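Long-range contacts in tRNA uridine(34) acetyltransferase (Methanocaldococcus infernus, PDB 6IA8), which catalyses formation of 5-carboxymethyluridine at wobble position 34 of tRNAs from acetyl-CoA, using S-adenosyl-L-methionine and a [4Fe-4S] cluster: residues L419-R424 / L446-W451; H391-R396 / E412-D417; L243-G248 / L442-H447. All blocks are in the same frame, centred on the assembly; numbering follows the deposited sequence.

How the interactions relate
From the N terminus, 243-248 comes first, at the end of a helix of the radical SAM region; its partner 442-447 follows 194 residues later, so interaction 3 closes the longest loop and joins that region to the acetyltransferase domain. Nested inside that loop is interaction 2, where 391-396 meets 412-417 at the open end of a hairpin. Next in series comes interaction 1, which opens at 419-424 and ends on 446-451, sharing Leu-446 and His-447 with interaction 3. Interactions 1 and 2 lie in one sheet and touch where Ile-420 packs on Ile-392; backbone bonds between Arg-424 and 444-445 carry the same sheet on to interaction 3.

Interaction 1: residues L419-R424 / L446-W451; sequences LIAFLR and LHVFGW. With SO4 (sulfate ion), chain E.
Phe-422 and His-447 form the central hydrogen-bonded pair of an antiparallel ladder that forms part of the probable acetyl-CoA site, to which Leu-446, His-447 and Val-448 are assigned by similarity. Phe-422 N gives its hydrogen to His-447 O at 2.9 Å, and His-447 N returns one to Phe-422 O at 2.9 Å, the second bond almost straight at 173°. Just past the end of the strand, Phe-449 N still reaches Ile-420 O (3.1 Å). Phe-422 has CG between the backbone N and carbonyl carbon (chi1 69°), a cramped setting that lays its ring beneath His-447: CB of the histidine sits over the Phe-422 face, 4.0 Å from the ring centroid, a CH-pi contact. The two rings are nearly parallel but slid apart. Phe-449 meets the rim of Phe-422, CZ to CE1 at 3.9 Å, while His-447 CD2 stands over the centre of the Phe-449 face. The two phenylalanine rings suit the apolar layer that packs on Ile-371. Strand 440-448 corresponds to the GNAT strand that lies along acetyl-CoA, and is followed by the Q/RxxGxG motif, which leads into helix 469-484; the first residue of that motif, Gln-465, donates NE2 to Val-448 O. The other face of the sheet holds smaller side chains under this helix: Ala-421 CB meets Val-448 CG2 at 4.0 Å, and Leu-423 CD1 meets Leu-446 CD1 at 4.2 Å. His-447 turns NE2 toward O1 of a sulfate, probably from the crystallisation liquor, at a modelled separation that is doubtfully short.

Interaction 2: residues H391-R396 / E412-D417; sequences HIKLVR and EDVKND
Ile-392 and Asp-413 face each other as a non-hydrogen-bonded antiparallel pair, their CA atoms 4.2 Å apart, at the open end of the hairpin formed by strands 392-401 and 404-413. Beside them Lys-393 and Glu-412 make the hydrogen-bonded pair: Lys-393 N to Glu-412 O is 2.9 Å, and Glu-412 N donates back to Lys-393 O. A third bond, Val-414 N to His-391 O at 3.0 Å, continues the ladder past the strand ends. Across this end the imidazole of His-391 lies against the aliphatic part of Lys-415, whose CB stands over one ring face, 4.0 Å from the centroid; CG of Lys-415 lies anti to its amide nitrogen (chi1 174°), and the chain runs on across that face with CD 3.5 Å from His-391 CD2. Two branched valines pack alongside, Val-395 CG2 on the strand meeting Val-414 CG1 in the turn at 3.9 Å, and the Lys-393 chain crosses Val-414 at about a right angle, CE touching CG2. Asp-413 shapes the turn as an Asx motif: OD1 takes Asn-416 N from above the carboxylate plane, while OD2 receives Asn-416 ND2 (2.8 Å) on its syn side and also Asp-388 N. Replacing Asp-413 by an alanine would probably leave Asp-388 N and Asn-416 N without their acceptor and the Asn-416 amide free to turn. Lysine chains thus serve here through their hydrocarbon, while a buried carboxylate is paid for by N-H groups.

Interaction 3: residues L243-G248 / L442-H447; sequences LLKDSG and LVRQLH. With SO4 (sulfate ion), chain E.
Arg-444, Gly-248 and Lys-245 carry most of this contact, in which side chains of an interior strand of the acetyltransferase sheet meet the end of a helix. The Arg-444 chain passes over the helix end: CB lies 3.4 Å from Gly-248 O and CG 3.8 Å from Gly-248 CA. With its CG anti to the carbonyl carbon and a bend at chi3 (-66°), Arg-444 brings its guanidinium beside Lys-245, whose methylene CD rests over the centre of one face, 3.5 Å from CZ. Lys-245 NZ and Arg-444 NH1 are 3.8 Å apart, but the positive charges share an anion: both form salt bridges to Glu-406, and Arg-444 NH2 makes another to Asp-283. These carboxylates probably offset the charge and fix the rotation of the guanidinium. Beside them Leu-442 tucks CD1 against the turn, 3.7 Å from Gly-248 N and as far from Lys-245 O, an apolar methyl lying against a peptide already bonded within the turn. Gly-248, whose positive phi suits a residue without a side chain, is the C-prime residue of a Schellman motif that ends helix 234-245, with Gly-248 N bonded to Lys-245 O and Leu-249 N to Leu-244 O. The Schellman motif is a common way to end a helix; here it turns the chain into strand 250-255 of the parallel radical SAM sheet and seats that domain against the GNAT strand at its classic beta bulge, Arg-444 and Gln-445.

Interaction 1: residues L419-R424 / L446-W451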
# COMPACT_ATOMS: atom_id res chain seq x y z
N LEU A 419 13.26 8.22 8.78
CA LEU A 419 13.36 6.96 8.05
C LEU A 419 13.78 7.26 6.62
O LEU A 419 13.14 8.07 5.94
CB LEU A 419 12.01 6.24 8.07
CG LEU A 419 11.88 4.96 7.24
CD1 LEU A 419 12.72 3.86 7.78
CD2 LEU A 419 10.39 4.56 7.16
N ILE A 420 14.85 6.60 6.17
CA ILE A 420 15.45 6.85 4.88
C ILE A 420 15.09 5.78 3.86
O ILE A 420 14.97 6.07 2.66
CB ILE A 420 16.99 6.96 5.04
CG1 ILE A 420 17.32 8.24 5.83
CG2 ILE A 420 17.65 6.96 3.70
CD1 ILE A 420 18.69 8.22 6.48
N ALA A 421 15.00 4.52 4.30
CA ALA A 421 14.78 3.39 3.41
C ALA A 421 14.38 2.20 4.25
O ALA A 421 14.74 2.11 5.43
CB ALA A 421 16.04 3.06 2.61
N PHE A 422 13.67 1.26 3.64
CA PHE A 422 13.26 0.07 4.38
C PHE A 422 13.09 -1.09 3.42
O PHE A 422 12.91 -0.92 2.20
CB PHE A 422 11.98 0.35 5.20
CG PHE A 422 10.75 0.55 4.40
CD1 PHE A 422 10.35 1.82 4.06
CD2 PHE A 422 9.95 -0.52 4.02
CE1 PHE A 422 9.20 2.06 3.32
CE2 PHE A 422 8.79 -0.30 3.26
CZ PHE A 422 8.42 0.97 2.91
N LEU A 423 13.15 -2.30 3.99
CA LEU A 423 12.99 -3.53 3.25
C LEU A 423 12.16 -4.48 4.10
O LEU A 423 12.42 -4.62 5.31
CB LEU A 423 14.35 -4.16 2.91
CG LEU A 423 14.37 -5.46 2.14
CD1 LEU A 423 15.69 -5.57 1.35
CD2 LEU A 423 14.20 -6.68 3.02
N ARG A 424 11.19 -5.14 3.46
CA ARG A 424 10.30 -6.11 4.11
C ARG A 424 10.71 -7.52 3.68
O ARG A 424 10.59 -7.88 2.50
CB ARG A 424 8.86 -5.84 3.72
CG ARG A 424 8.30 -4.50 4.16
CD ARG A 424 6.82 -4.44 3.84
NE ARG A 424 6.21 -3.12 3.97
CZ ARG A 424 5.84 -2.57 5.13
NH1 ARG A 424 6.11 -3.19 6.26
NH2 ARG A 424 5.26 -1.39 5.15
N LEU A 446 11.15 -3.29 -1.21
CA LEU A 446 12.34 -2.48 -0.97
C LEU A 446 11.95 -1.07 -1.36
O LEU A 446 11.52 -0.84 -2.50
CB LEU A 446 13.53 -2.92 -1.80
CG LEU A 446 14.72 -1.96 -1.81
CD1 LEU A 446 15.33 -1.78 -0.42
CD2 LEU A 446 15.77 -2.45 -2.81
N HIS A 447 12.09 -0.12 -0.45
CA HIS A 447 11.74 1.26 -0.76
C HIS A 447 12.82 2.20 -0.23
O HIS A 447 13.12 2.19 0.96
CB HIS A 447 10.41 1.63 -0.14
CG HIS A 447 9.83 2.91 -0.67
ND1 HIS A 447 9.02 2.94 -1.79
CD2 HIS A 447 9.99 4.20 -0.28
CE1 HIS A 447 8.68 4.19 -2.04
NE2 HIS A 447 9.24 4.97 -1.14
N VAL A 448 13.45 2.95 -1.12
CA VAL A 448 14.40 4.00 -0.77
C VAL A 448 13.72 5.33 -1.09
O VAL A 448 13.36 5.57 -2.25
CB VAL A 448 15.72 3.86 -1.54
CG1 VAL A 448 16.68 5.04 -1.21
CG2 VAL A 448 16.34 2.53 -1.30
N PHE A 449 13.51 6.17 -0.08
CA PHE A 449 12.78 7.42 -0.28
C PHE A 449 13.62 8.38 -1.12
O PHE A 449 14.77 8.67 -0.78
CB PHE A 449 12.40 8.05 1.06
CG PHE A 449 11.28 7.33 1.76
CD1 PHE A 449 9.96 7.51 1.34
CD2 PHE A 449 11.52 6.45 2.80
CE1 PHE A 449 8.93 6.84 1.94
CE2 PHE A 449 10.48 5.77 3.42
CZ PHE A 449 9.18 5.95 2.99
N GLY A 450 13.07 8.82 -2.25
CA GLY A 450 13.89 9.47 -3.26
C GLY A 450 13.60 10.94 -3.50
O GLY A 450 13.28 11.67 -2.56
N TRP A 451 13.72 11.36 -4.76
CA TRP A 451 13.50 12.74 -5.16
C TRP A 451 12.16 13.26 -4.65
O TRP A 451 11.19 12.50 -4.53
CB TRP A 451 13.58 12.79 -6.68
CG TRP A 451 13.30 14.11 -7.32
CD1 TRP A 451 14.22 14.98 -7.84
CD2 TRP A 451 12.02 14.71 -7.52
NE1 TRP A 451 13.58 16.09 -8.35
CE2 TRP A 451 12.23 15.95 -8.16
CE3 TRP A 451 10.71 14.33 -7.22
CZ2 TRP A 451 11.19 16.81 -8.50
CZ3 TRP A 451 9.68 15.18 -7.55
CH2 TRP A 451 9.92 16.40 -8.19
S SO4 E . 8.78 8.30 -2.64
O1 SO4 E . 9.57 7.20 -2.11
O2 SO4 E . 9.62 9.49 -2.74
O3 SO4 E . 8.29 7.94 -3.97
O4 SO4 E . 7.65 8.55 -1.76

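Interaction 2: residues H391-R396 / E412-D417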
# COMPACT_ATOMS: atom_id res chain seq x y z
N HIS A 391 24.25 9.75 12.77
CA HIS A 391 23.36 8.89 13.54
C HIS A 391 22.50 8.01 12.65
O HIS A 391 21.48 7.51 13.09
CB HIS A 391 22.46 9.72 14.46
CG HIS A 391 23.23 10.52 15.48
ND1 HIS A 391 23.76 9.95 16.61
CD2 HIS A 391 23.55 11.83 15.53
CE1 HIS A 391 24.38 10.88 17.32
NE2 HIS A 391 24.27 12.03 16.69
N ILE A 392 22.90 7.79 11.41
CA ILE A 392 22.16 6.90 10.52
C ILE A 392 22.65 5.48 10.78
O ILE A 392 23.85 5.19 10.71
CB ILE A 392 22.36 7.29 9.05
CG1 ILE A 392 21.76 8.66 8.77
CG2 ILE A 392 21.73 6.25 8.12
CD1 ILE A 392 22.01 9.18 7.37
N LYS A 393 21.73 4.59 11.08
CA LYS A 393 22.05 3.21 11.39
C LYS A 393 21.12 2.29 10.62
O LYS A 393 20.02 2.68 10.24
CB LYS A 393 21.89 2.91 12.88
CG LYS A 393 22.79 3.75 13.77
CD LYS A 393 22.84 3.19 15.19
CE LYS A 393 23.59 4.14 16.13
NZ LYS A 393 24.86 4.66 15.54
N LEU A 394 21.58 1.05 10.41
CA LEU A 394 20.72 -0.02 9.90
C LEU A 394 20.00 -0.65 11.08
O LEU A 394 20.65 -1.14 11.99
CB LEU A 394 21.54 -1.09 9.16
CG LEU A 394 20.79 -1.84 8.04
CD1 LEU A 394 21.77 -2.73 7.25
CD2 LEU A 394 19.65 -2.65 8.57
N VAL A 395 18.68 -0.59 11.09
CA VAL A 395 17.86 -1.02 12.23
C VAL A 395 17.03 -2.22 11.80
O VAL A 395 16.70 -2.38 10.62
CB VAL A 395 16.93 0.12 12.72
CG1 VAL A 395 16.03 -0.37 13.84
CG2 VAL A 395 17.76 1.32 13.18
N ARG A 396 16.72 -3.10 12.74
CA ARG A 396 15.94 -4.29 12.43
C ARG A 396 14.85 -4.46 13.46
O ARG A 396 15.09 -4.30 14.65
CB ARG A 396 16.81 -5.56 12.42
CG ARG A 396 16.02 -6.85 12.31
CD ARG A 396 16.97 -8.03 12.17
NE ARG A 396 16.28 -9.31 12.30
CZ ARG A 396 16.88 -10.49 12.28
NH1 ARG A 396 18.20 -10.54 12.12
NH2 ARG A 396 16.18 -11.60 12.42
N GLU A 412 17.83 4.55 9.22
CA GLU A 412 17.12 5.54 10.01
C GLU A 412 18.12 6.39 10.76
O GLU A 412 19.10 5.85 11.27
CB GLU A 412 16.18 4.84 11.00
CG GLU A 412 15.45 5.76 11.96
CD GLU A 412 14.67 4.99 13.02
OE1 GLU A 412 14.26 3.84 12.74
OE2 GLU A 412 14.48 5.53 14.13
N ASP A 413 17.89 7.70 10.79
CA ASP A 413 18.54 8.62 11.72
C ASP A 413 17.89 8.35 13.07
O ASP A 413 16.75 8.75 13.32
CB ASP A 413 18.35 10.06 11.26
CG ASP A 413 18.79 11.09 12.27
OD1 ASP A 413 19.07 10.71 13.45
OD2 ASP A 413 18.88 12.28 11.90
N VAL A 414 18.61 7.65 13.96
CA VAL A 414 17.99 7.20 15.21
C VAL A 414 18.01 8.27 16.27
O VAL A 414 17.38 8.10 17.32
CB VAL A 414 18.66 5.94 15.77
CG1 VAL A 414 18.61 4.81 14.77
CG2 VAL A 414 20.11 6.25 16.17
N LYS A 415 18.75 9.37 16.05
CA LYS A 415 18.66 10.52 16.94
C LYS A 415 17.37 11.30 16.69
O LYS A 415 16.65 11.65 17.63
CB LYS A 415 19.88 11.42 16.76
CG LYS A 415 19.83 12.73 17.53
CD LYS A 415 21.14 13.50 17.38
CE LYS A 415 21.12 14.87 18.12
NZ LYS A 415 20.03 15.77 17.65
N ASN A 416 17.10 11.63 15.44
CA ASN A 416 15.93 12.44 15.09
C ASN A 416 14.74 11.62 14.64
O ASN A 416 13.70 12.20 14.33
CB ASN A 416 16.30 13.44 14.00
CG ASN A 416 17.44 14.36 14.45
OD1 ASN A 416 17.28 15.12 15.41
ND2 ASN A 416 18.58 14.28 13.79
N ASP A 417 14.90 10.31 14.55
CA ASP A 417 13.84 9.38 14.15
C ASP A 417 13.33 9.69 12.75
O ASP A 417 12.14 9.93 12.55
CB ASP A 417 12.69 9.39 15.15
CG ASP A 417 13.12 8.98 16.54
OD1 ASP A 417 14.03 8.14 16.66
OD2 ASP A 417 12.55 9.50 17.52

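Interaction 3: residues L243-G248 / L442-H447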
# COMPACT_ATOMS: atom_id res chain seq x y z
N LEU A 243 -2.39 -15.75 2.48
CA LEU A 243 -2.05 -16.17 1.13
C LEU A 243 -1.27 -15.07 0.41
O LEU A 243 -0.35 -15.36 -0.36
CB LEU A 243 -3.32 -16.50 0.35
CG LEU A 243 -4.08 -17.75 0.82
CD1 LEU A 243 -5.40 -17.83 0.08
CD2 LEU A 243 -3.25 -19.00 0.59
N LEU A 244 -1.63 -13.81 0.65
CA LEU A 244 -0.91 -12.69 0.04
C LEU A 244 0.52 -12.61 0.57
O LEU A 244 1.48 -12.51 -0.20
CB LEU A 244 -1.67 -11.38 0.30
CG LEU A 244 -2.97 -11.21 -0.51
CD1 LEU A 244 -3.78 -10.05 0.09
CD2 LEU A 244 -2.73 -11.01 -1.94
N LYS A 245 0.67 -12.66 1.90
CA LYS A 245 1.99 -12.58 2.50
C LYS A 245 2.88 -13.72 2.03
O LYS A 245 4.05 -13.52 1.72
CB LYS A 245 1.87 -12.61 4.02
CG LYS A 245 1.36 -11.32 4.71
CD LYS A 245 2.28 -10.13 4.44
CE LYS A 245 1.90 -8.97 5.36
NZ LYS A 245 2.36 -9.26 6.74
N ASP A 246 2.33 -14.94 1.97
CA ASP A 246 3.11 -16.11 1.56
C ASP A 246 3.32 -16.16 0.06
O ASP A 246 4.00 -17.07 -0.40
CB ASP A 246 2.44 -17.40 2.06
CG ASP A 246 2.66 -17.61 3.55
OD1 ASP A 246 3.68 -17.06 4.09
OD2 ASP A 246 1.86 -18.34 4.17
N SER A 247 2.76 -15.22 -0.70
CA SER A 247 3.10 -15.03 -2.10
C SER A 247 3.96 -13.79 -2.31
O SER A 247 4.19 -13.39 -3.45
CB SER A 247 1.80 -14.93 -2.90
OG SER A 247 1.00 -16.10 -2.70
N GLY A 248 4.45 -13.17 -1.24
CA GLY A 248 5.37 -12.05 -1.35
C GLY A 248 4.73 -10.70 -1.60
O GLY A 248 5.45 -9.74 -1.90
N LEU A 442 11.50 -14.32 1.19
CA LEU A 442 10.83 -13.38 0.30
C LEU A 442 11.16 -11.93 0.65
O LEU A 442 10.97 -11.51 1.80
CB LEU A 442 9.31 -13.57 0.37
CG LEU A 442 8.76 -14.99 0.17
CD1 LEU A 442 7.25 -14.98 0.43
CD2 LEU A 442 9.05 -15.46 -1.24
N VAL A 443 11.59 -11.17 -0.35
CA VAL A 443 11.69 -9.71 -0.23
C VAL A 443 10.39 -9.16 -0.79
O VAL A 443 10.20 -9.08 -2.00
CB VAL A 443 12.91 -9.16 -0.98
CG1 VAL A 443 12.86 -7.66 -0.91
CG2 VAL A 443 14.19 -9.71 -0.35
N ARG A 444 9.47 -8.79 0.10
CA ARG A 444 8.17 -8.29 -0.32
C ARG A 444 8.19 -6.83 -0.72
O ARG A 444 7.32 -6.39 -1.49
CB ARG A 444 7.16 -8.49 0.81
CG ARG A 444 7.12 -9.96 1.31
CD ARG A 444 5.87 -10.24 2.14
NE ARG A 444 5.86 -9.52 3.39
CZ ARG A 444 5.17 -8.41 3.63
NH1 ARG A 444 5.30 -7.84 4.83
NH2 ARG A 444 4.33 -7.91 2.73
N GLN A 445 9.16 -6.06 -0.25
CA GLN A 445 9.24 -4.67 -0.63
C GLN A 445 10.64 -4.15 -0.33
O GLN A 445 11.23 -4.53 0.67
CB GLN A 445 8.24 -3.82 0.17
CG GLN A 445 8.29 -2.31 -0.14
CD GLN A 445 7.07 -1.56 0.36
OE1 GLN A 445 6.43 -1.97 1.33
NE2 GLN A 445 6.71 -0.48 -0.35
N LEU A 446 11.15 -3.29 -1.21
CA LEU A 446 12.34 -2.48 -0.97
C LEU A 446 11.95 -1.07 -1.36
O LEU A 446 11.52 -0.84 -2.50
CB LEU A 446 13.53 -2.92 -1.80
CG LEU A 446 14.72 -1.96 -1.81
CD1 LEU A 446 15.33 -1.78 -0.42
CD2 LEU A 446 15.77 -2.45 -2.81
N HIS A 447 12.09 -0.12 -0.45
CA HIS A 447 11.74 1.26 -0.76
C HIS A 447 12.82 2.20 -0.23
O HIS A 447 13.12 2.19 0.96
CB HIS A 447 10.41 1.63 -0.14
CG HIS A 447 9.83 2.91 -0.67
ND1 HIS A 447 9.02 2.94 -1.79
CD2 HIS A 447 9.99 4.20 -0.28
CE1 HIS A 447 8.68 4.19 -2.04
NE2 HIS A 447 9.24 4.97 -1.14
S SO4 E . 8.78 8.30 -2.64
O1 SO4 E . 9.57 7.20 -2.11
O2 SO4 E . 9.62 9.49 -2.74
O3 SO4 E . 8.29 7.94 -3.97
O4 SO4 E . 7.65 8.55 -1.76